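Long-range contact in versicolorin reductase (Brucella melitensis, PDB 4NIM), which probably acts as an NAD(P)-dependent oxidoreductase of the short-chain dehydrogenase/reductase family, although its natural substrate is not established: residues D95-G107 and R119-I132. Numbering follows the deposited sequence.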
ATOM      1  N   ASP A  95     -11.646  -4.927   7.763  1.00 22.19           N
ATOM      2  CA  ASP A  95     -12.310  -5.042   6.440  1.00 22.89           C
ATOM      3  C   ASP A  95     -11.373  -4.808   5.273  1.00 21.39           C
ATOM      4  O   ASP A  95     -11.536  -5.438   4.235  1.00 21.55           O
ATOM      5  CB  ASP A  95     -13.485  -4.063   6.300  1.00 23.65           C
ATOM      6  CG  ASP A  95     -14.624  -4.403   7.216  1.00 25.09           C
ATOM      7  OD1 ASP A  95     -15.186  -5.494   7.070  1.00 25.37           O
ATOM      8  OD2 ASP A  95     -14.916  -3.617   8.141  1.00 26.24           O
ATOM      9  N   ILE A  96     -10.434  -3.874   5.434  1.00 20.81           N
ATOM     10  CA  ILE A  96      -9.587  -3.398   4.355  1.00 20.52           C
ATOM     11  C   ILE A  96      -8.157  -3.262   4.857  1.00 19.97           C
ATOM     12  O   ILE A  96      -7.961  -2.752   5.958  1.00 20.39           O
ATOM     13  CB  ILE A  96     -10.103  -2.026   3.851  1.00 21.64           C
ATOM     14  CG1 ILE A  96     -11.522  -2.138   3.249  1.00 22.55           C
ATOM     15  CG2 ILE A  96      -9.169  -1.406   2.864  1.00 21.16           C
ATOM     16  CD1 ILE A  96     -12.265  -0.816   3.034  1.00 23.13           C
ATOM     17  N   LEU A  97      -7.161  -3.719   4.072  1.00 18.51           N
ATOM     18  CA  LEU A  97      -5.749  -3.354   4.251  1.00 18.41           C
ATOM     19  C   LEU A  97      -5.212  -2.622   3.011  1.00 17.73           C
ATOM     20  O   LEU A  97      -5.402  -3.077   1.898  1.00 17.31           O
ATOM     21  CB  LEU A  97      -4.860  -4.578   4.510  1.00 18.34           C
ATOM     22  CG  LEU A  97      -3.339  -4.405   4.484  1.00 18.23           C
ATOM     23  CD1 LEU A  97      -2.812  -3.577   5.634  1.00 19.10           C
ATOM     24  CD2 LEU A  97      -2.626  -5.752   4.432  1.00 17.98           C
ATOM     25  N   VAL A  98      -4.579  -1.485   3.225  1.00 17.62           N
ATOM     26  CA  VAL A  98      -3.940  -0.710   2.159  1.00 17.34           C
ATOM     27  C   VAL A  98      -2.493  -0.600   2.520  1.00 17.27           C
ATOM     28  O   VAL A  98      -2.143   0.023   3.535  1.00 17.39           O
ATOM     29  CB  VAL A  98      -4.538   0.668   1.950  1.00 17.99           C
ATOM     30  CG1 VAL A  98      -3.737   1.388   0.876  1.00 17.84           C
ATOM     31  CG2 VAL A  98      -6.030   0.592   1.602  1.00 17.83           C
ATOM     32  N   ASN A  99      -1.646  -1.295   1.741  1.00 16.45           N
ATOM     33  CA  ASN A  99      -0.224  -1.197   1.881  1.00 16.80           C
ATOM     34  C   ASN A  99       0.318   0.001   1.057  1.00 18.57           C
ATOM     35  O   ASN A  99       0.739  -0.185  -0.110  1.00 18.96           O
ATOM     36  CB  ASN A  99       0.456  -2.502   1.392  1.00 15.93           C
ATOM     37  CG  ASN A  99       0.289  -3.646   2.368  1.00 16.26           C
ATOM     38  OD1 ASN A  99       0.707  -3.515   3.494  1.00 17.08           O
ATOM     39  ND2 ASN A  99      -0.293  -4.747   1.955  1.00 15.64           N
ATOM     40  N   ALA A 100       0.335   1.185   1.660  1.00 18.73           N
ATOM     41  CA  ALA A 100       0.775   2.400   0.957  1.00 19.55           C
ATOM     42  C   ALA A 100       2.109   2.895   1.409  1.00 19.92           C
ATOM     43  O   ALA A 100       2.643   3.822   0.810  1.00 21.18           O
ATOM     44  CB  ALA A 100      -0.287   3.504   1.121  1.00 20.56           C
ATOM     45  N   ALA A 101       2.688   2.323   2.447  1.00 20.15           N
ATOM     46  CA  ALA A 101       4.024   2.701   2.838  1.00 20.84           C
ATOM     47  C   ALA A 101       5.004   2.233   1.750  1.00 21.24           C
ATOM     48  O   ALA A 101       4.725   1.276   1.093  1.00 21.22           O
ATOM     49  CB  ALA A 101       4.394   2.031   4.133  1.00 20.81           C
ATOM     50  N   GLY A 102       6.124   2.914   1.585  1.00 21.79           N
ATOM     51  CA  GLY A 102       7.189   2.407   0.751  1.00 22.75           C
ATOM     52  C   GLY A 102       8.431   3.209   0.964  1.00 23.19           C
ATOM     53  O   GLY A 102       8.360   4.329   1.400  1.00 24.66           O
ATOM     54  N   LEU A 103       9.572   2.629   0.636  1.00 22.44           N
ATOM     55  CA  LEU A 103      10.802   3.347   0.646  1.00 23.47           C
ATOM     56  C   LEU A 103      11.253   3.484  -0.789  1.00 22.61           C
ATOM     57  O   LEU A 103      11.087   2.573  -1.592  1.00 21.10           O
ATOM     58  CB  LEU A 103      11.895   2.548   1.345  1.00 24.17           C
ATOM     59  CG  LEU A 103      12.076   2.538   2.825  1.00 26.99           C
ATOM     60  CD1 LEU A 103      13.356   1.725   3.128  1.00 26.41           C
ATOM     61  CD2 LEU A 103      12.166   3.965   3.362  1.00 27.86           C
ATOM     62  N   THR A 104      11.915   4.592  -1.085  1.00 23.15           N
ATOM     63  CA  THR A 104      12.420   4.827  -2.418  1.00 23.45           C
ATOM     64  C   THR A 104      13.954   5.093  -2.465  1.00 23.45           C
ATOM     65  O   THR A 104      14.433   5.766  -3.372  1.00 21.85           O
ATOM     66  CB  THR A 104      11.702   6.041  -3.026  1.00 24.59           C
ATOM     67  OG1 THR A 104      12.001   7.165  -2.207  1.00 26.21           O
ATOM     68  CG2 THR A 104      10.192   5.826  -3.083  1.00 24.77           C
ATOM     69  N   ASP A 105      14.702   4.546  -1.512  1.00 23.64           N
ATOM     70  CA  ASP A 105      16.168   4.603  -1.536  1.00 25.33           C
ATOM     71  C   ASP A 105      16.728   4.177  -2.900  1.00 22.88           C
ATOM     72  O   ASP A 105      16.286   3.191  -3.485  1.00 20.26           O
ATOM     73  CB  ASP A 105      16.806   3.678  -0.480  1.00 27.25           C
ATOM     74  CG  ASP A 105      16.504   4.108   0.945  1.00 33.60           C
ATOM     75  OD1 ASP A 105      15.370   4.562   1.182  1.00 36.19           O
ATOM     76  OD2 ASP A 105      17.409   4.015   1.814  1.00 38.63           O
ATOM     77  N   ARG A 106      17.733   4.932  -3.337  1.00 21.20           N
ATOM     78  CA  ARG A 106      18.363   4.786  -4.635  1.00 21.10           C
ATOM     79  C   ARG A 106      19.658   4.004  -4.587  1.00 20.22           C
ATOM     80  O   ARG A 106      20.331   3.973  -3.571  1.00 20.12           O
ATOM     81  CB  ARG A 106      18.656   6.192  -5.201  1.00 22.59           C
ATOM     82  CG  ARG A 106      17.365   6.948  -5.516  1.00 25.10           C
ATOM     83  CD  ARG A 106      17.534   8.449  -5.629  1.00 27.65           C
ATOM     84  NE  ARG A 106      17.971   8.903  -4.307  1.00 32.63           N
ATOM     85  CZ  ARG A 106      19.090   9.581  -4.021  1.00 33.31           C
ATOM     86  NH1 ARG A 106      19.904  10.015  -4.981  1.00 35.35           N
ATOM     87  NH2 ARG A 106      19.375   9.841  -2.742  1.00 34.11           N
ATOM     88  N   GLY A 107      20.039   3.456  -5.729  1.00 19.37           N
ATOM     89  CA  GLY A 107      21.289   2.780  -5.878  1.00 19.24           C
ATOM     90  C   GLY A 107      21.326   2.036  -7.182  1.00 19.09           C
ATOM     91  O   GLY A 107      20.290   1.504  -7.651  1.00 17.90           O
ATOM     92  N   ARG A 119      16.739  -2.938   3.462  1.00 18.78           N
ATOM     93  CA  ARG A 119      15.682  -1.962   3.903  1.00 19.56           C
ATOM     94  C   ARG A 119      14.560  -1.892   2.843  1.00 18.92           C
ATOM     95  O   ARG A 119      13.376  -1.822   3.154  1.00 19.49           O
ATOM     96  CB  ARG A 119      16.232  -0.513   3.981  1.00 22.44           C
ATOM     97  CG  ARG A 119      17.037  -0.146   5.161  1.00 26.59           C
ATOM     98  CD  ARG A 119      17.062   1.383   5.360  1.00 27.11           C
ATOM     99  NE  ARG A 119      17.770   2.171   4.341  1.00 27.04           N
ATOM    100  CZ  ARG A 119      19.098   2.192   4.191  1.00 26.62           C
ATOM    101  NH1 ARG A 119      19.881   1.397   4.917  1.00 26.78           N
ATOM    102  NH2 ARG A 119      19.633   2.956   3.264  1.00 26.37           N
ATOM    103  N   LEU A 120      14.951  -1.769   1.589  1.00 18.25           N
ATOM    104  CA  LEU A 120      13.974  -1.739   0.501  1.00 17.82           C
ATOM    105  C   LEU A 120      13.071  -2.979   0.512  1.00 17.63           C
ATOM    106  O   LEU A 120      11.844  -2.849   0.515  1.00 17.50           O
ATOM    107  CB  LEU A 120      14.681  -1.628  -0.824  1.00 17.49           C
ATOM    108  CG  LEU A 120      15.165  -0.192  -1.128  1.00 18.11           C
ATOM    109  CD1 LEU A 120      16.136  -0.187  -2.259  1.00 18.34           C
ATOM    110  CD2 LEU A 120      14.015   0.753  -1.486  1.00 18.39           C
ATOM    111  N   PHE A 121      13.658  -4.160   0.542  1.00 16.39           N
ATOM    112  CA  PHE A 121      12.837  -5.397   0.591  1.00 17.03           C
ATOM    113  C   PHE A 121      12.038  -5.506   1.881  1.00 17.30           C
ATOM    114  O   PHE A 121      10.915  -5.999   1.869  1.00 18.37           O
ATOM    115  CB  PHE A 121      13.675  -6.643   0.320  1.00 16.52           C
ATOM    116  CG  PHE A 121      13.878  -6.886  -1.119  1.00 16.19           C
ATOM    117  CD1 PHE A 121      14.786  -6.134  -1.836  1.00 16.45           C
ATOM    118  CD2 PHE A 121      13.078  -7.773  -1.792  1.00 15.84           C
ATOM    119  CE1 PHE A 121      14.897  -6.294  -3.197  1.00 16.28           C
ATOM    120  CE2 PHE A 121      13.193  -7.952  -3.153  1.00 15.17           C
ATOM    121  CZ  PHE A 121      14.112  -7.193  -3.855  1.00 15.75           C
ATOM    122  N   ALA A 122      12.610  -5.049   3.002  1.00 17.34           N
ATOM    123  CA  ALA A 122      11.942  -5.118   4.258  1.00 17.24           C
ATOM    124  C   ALA A 122      10.653  -4.270   4.251  1.00 17.44           C
ATOM    125  O   ALA A 122       9.609  -4.733   4.737  1.00 17.68           O
ATOM    126  CB  ALA A 122      12.852  -4.658   5.399  1.00 18.01           C
ATOM    127  N   VAL A 123      10.714  -3.059   3.707  1.00 17.09           N
ATOM    128  CA  VAL A 123       9.560  -2.149   3.770  1.00 17.49           C
ATOM    129  C   VAL A 123       8.642  -2.411   2.573  1.00 17.25           C
ATOM    130  O   VAL A 123       7.446  -2.401   2.725  1.00 16.37           O
ATOM    131  CB  VAL A 123       9.964  -0.652   3.808  1.00 18.22           C
ATOM    132  CG1 VAL A 123       8.736   0.270   3.757  1.00 18.45           C
ATOM    133  CG2 VAL A 123      10.798  -0.363   5.060  1.00 19.00           C
ATOM    134  N   ASN A 124       9.216  -2.667   1.394  1.00 17.25           N
ATOM    135  CA  ASN A 124       8.402  -2.705   0.164  1.00 16.86           C
ATOM    136  C   ASN A 124       7.774  -4.087  -0.125  1.00 17.23           C
ATOM    137  O   ASN A 124       6.790  -4.165  -0.882  1.00 17.84           O
ATOM    138  CB  ASN A 124       9.171  -2.236  -1.039  1.00 16.84           C
ATOM    139  CG  ASN A 124       9.578  -0.794  -0.940  1.00 17.35           C
ATOM    140  OD1 ASN A 124       8.989  -0.018  -0.181  1.00 18.76           O
ATOM    141  ND2 ASN A 124      10.509  -0.406  -1.751  1.00 17.13           N
ATOM    142  N   THR A 125       8.301  -5.137   0.503  1.00 16.97           N
ATOM    143  CA  THR A 125       7.922  -6.499   0.170  1.00 15.89           C
ATOM    144  C   THR A 125       7.598  -7.294   1.411  1.00 16.04           C
ATOM    145  O   THR A 125       6.542  -7.926   1.474  1.00 16.17           O
ATOM    146  CB  THR A 125       9.060  -7.235  -0.650  1.00 15.99           C
ATOM    147  OG1 THR A 125       9.566  -6.384  -1.713  1.00 16.83           O
ATOM    148  CG2 THR A 125       8.500  -8.462  -1.239  1.00 15.57           C
ATOM    149  N   ARG A 126       8.516  -7.335   2.385  1.00 16.26           N
ATOM    150  CA  ARG A 126       8.306  -8.132   3.601  1.00 16.37           C
ATOM    151  C   ARG A 126       7.157  -7.546   4.484  1.00 16.01           C
ATOM    152  O   ARG A 126       6.321  -8.289   5.032  1.00 15.71           O
ATOM    153  CB  ARG A 126       9.600  -8.212   4.411  1.00 17.78           C
ATOM    154  CG  ARG A 126       9.540  -9.238   5.527  1.00 19.31           C
ATOM    155  CD  ARG A 126      10.888  -9.450   6.168  1.00 21.62           C
ATOM    156  NE  ARG A 126      11.297  -8.332   6.986  1.00 24.35           N
ATOM    157  CZ  ARG A 126      12.534  -8.137   7.427  1.00 28.23           C
ATOM    158  NH1 ARG A 126      13.499  -8.991   7.107  1.00 30.34           N
ATOM    159  NH2 ARG A 126      12.830  -7.075   8.155  1.00 28.12           N
ATOM    160  N   ALA A 127       7.148  -6.241   4.644  1.00 15.62           N
ATOM    161  CA  ALA A 127       6.082  -5.613   5.450  1.00 16.21           C
ATOM    162  C   ALA A 127       4.710  -5.929   4.847  1.00 15.95           C
ATOM    163  O   ALA A 127       3.867  -6.480   5.557  1.00 17.48           O
ATOM    164  CB  ALA A 127       6.331  -4.151   5.677  1.00 17.24           C
ATOM    165  N   PRO A 128       4.501  -5.700   3.539  1.00 14.98           N
ATOM    166  CA  PRO A 128       3.227  -6.185   2.986  1.00 14.71           C
ATOM    167  C   PRO A 128       2.962  -7.649   3.217  1.00 14.59           C
ATOM    168  O   PRO A 128       1.835  -8.015   3.530  1.00 14.72           O
ATOM    169  CB  PRO A 128       3.348  -5.840   1.514  1.00 14.40           C
ATOM    170  CG  PRO A 128       4.161  -4.551   1.533  1.00 14.58           C
ATOM    171  CD  PRO A 128       5.158  -4.753   2.617  1.00 14.71           C
ATOM    172  N   PHE A 129       3.962  -8.518   2.990  1.00 14.31           N
ATOM    173  CA  PHE A 129       3.740  -9.913   3.248  1.00 14.69           C
ATOM    174  C   PHE A 129       3.134 -10.202   4.639  1.00 15.15           C
ATOM    175  O   PHE A 129       2.122 -10.913   4.753  1.00 15.54           O
ATOM    176  CB  PHE A 129       5.051 -10.712   2.968  1.00 14.86           C
ATOM    177  CG  PHE A 129       4.892 -12.201   3.015  1.00 15.35           C
ATOM    178  CD1 PHE A 129       4.810 -12.895   4.231  1.00 16.15           C
ATOM    179  CD2 PHE A 129       4.893 -12.926   1.832  1.00 14.94           C
ATOM    180  CE1 PHE A 129       4.660 -14.282   4.247  1.00 16.25           C
ATOM    181  CE2 PHE A 129       4.729 -14.282   1.838  1.00 15.08           C
ATOM    182  CZ  PHE A 129       4.641 -14.985   3.032  1.00 15.77           C
ATOM    183  N   PHE A 130       3.747  -9.679   5.693  1.00 14.89           N
ATOM    184  CA  PHE A 130       3.338 -10.007   7.030  1.00 15.63           C
ATOM    185  C   PHE A 130       2.084  -9.212   7.471  1.00 15.64           C
ATOM    186  O   PHE A 130       1.271  -9.748   8.182  1.00 15.82           O
ATOM    187  CB  PHE A 130       4.517  -9.930   8.002  1.00 15.77           C
ATOM    188  CG  PHE A 130       5.416 -11.071   7.819  1.00 16.34           C
ATOM    189  CD1 PHE A 130       5.040 -12.321   8.300  1.00 16.79           C
ATOM    190  CD2 PHE A 130       6.526 -10.984   7.028  1.00 16.51           C
ATOM    191  CE1 PHE A 130       5.819 -13.437   8.031  1.00 16.82           C
ATOM    192  CE2 PHE A 130       7.299 -12.105   6.753  1.00 16.85           C
ATOM    193  CZ  PHE A 130       6.951 -13.326   7.283  1.00 16.50           C
ATOM    194  N   LEU A 131       1.869  -8.043   6.908  1.00 15.84           N
ATOM    195  CA  LEU A 131       0.573  -7.320   7.134  1.00 16.70           C
ATOM    196  C   LEU A 131      -0.572  -8.084   6.474  1.00 16.80           C
ATOM    197  O   LEU A 131      -1.651  -8.245   7.050  1.00 16.59           O
ATOM    198  CB  LEU A 131       0.645  -5.908   6.564  1.00 17.29           C
ATOM    199  CG  LEU A 131       1.561  -4.981   7.365  1.00 17.75           C
ATOM    200  CD1 LEU A 131       1.981  -3.801   6.512  1.00 17.74           C
ATOM    201  CD2 LEU A 131       0.797  -4.514   8.578  1.00 18.86           C
ATOM    202  N   ILE A 132      -0.297  -8.618   5.280  1.00 16.34           N
ATOM    203  CA  ILE A 132      -1.273  -9.415   4.565  1.00 16.67           C
ATOM    204  C   ILE A 132      -1.568 -10.696   5.350  1.00 16.62           C
ATOM    205  O   ILE A 132      -2.736 -11.063   5.511  1.00 16.89           O
ATOM    206  CB  ILE A 132      -0.802  -9.738   3.130  1.00 16.63           C
ATOM    207  CG1 ILE A 132      -0.887  -8.489   2.239  1.00 16.75           C
ATOM    208  CG2 ILE A 132      -1.663 -10.828   2.494  1.00 16.67           C
ATOM    209  CD1 ILE A 132      -0.092  -8.570   0.947  1.00 16.77           C
TER
HETATM  210  O   HOH W   1       4.823  -1.279   2.311  1.00 20.48           O
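Asp105 OD2 is gripped side-on by the Arg119 guanidinium, 2.9 Å from Arg119 NH2 and 3.1 Å from its NE. Both N-H groups converge on this one oxygen near the guanidinium plane. NH2 meets OD2 nearly along its C-O bond, whereas NE comes from above the carboxylate plane; the two planes are 56° apart. The salt bridge ties the loop after strand 96-99 to helix 114-142 in the Rossmann fold. Strand 96-99 runs antiparallel to the 119-132 part of this helix, and the loop continues along it.

Further in, the Asn124 amide bonds both backbone polar groups of Leu103: Leu103 N donates to Asn124 OD1 (2.8 Å, 161° at the hydrogen), and Asn124 ND2 donates to Leu103 O (3.0 Å). Each bond uses a carbonyl lone pair. Asn124 ND2 is also hydrogen-bonded to Ser169 OG; together the three bonds fix the rotation of the amide. Residues 99-102 form the Asn-Ala-Ala-Gly version of the SDR Asn-Asn-Ala-Gly motif. Asn124 lies in a wide pi-type turn beside Lys170, consistent with the place of the asparagine in the Asn-Ser-Tyr-Lys tetrad of classical SDRs. Leu103 lays its CD1 across Val123 CG2 at 3.8 Å, while Leu120 CD2 lies against Leu103 O.

At the strand, the Asn99 amide rests on Pro128, where the helix kinks. Asn99 ND2 donates to Asn150 OD1 on the neighbouring strand 147-153, and Asn99 OD1 lies 3.3 Å from Leu131 CD1. With CG anti to the backbone N (chi1 170°), Leu97 sets its CD2 against the helix, 3.9 Å from both Leu131 CB and Ile132 CG1.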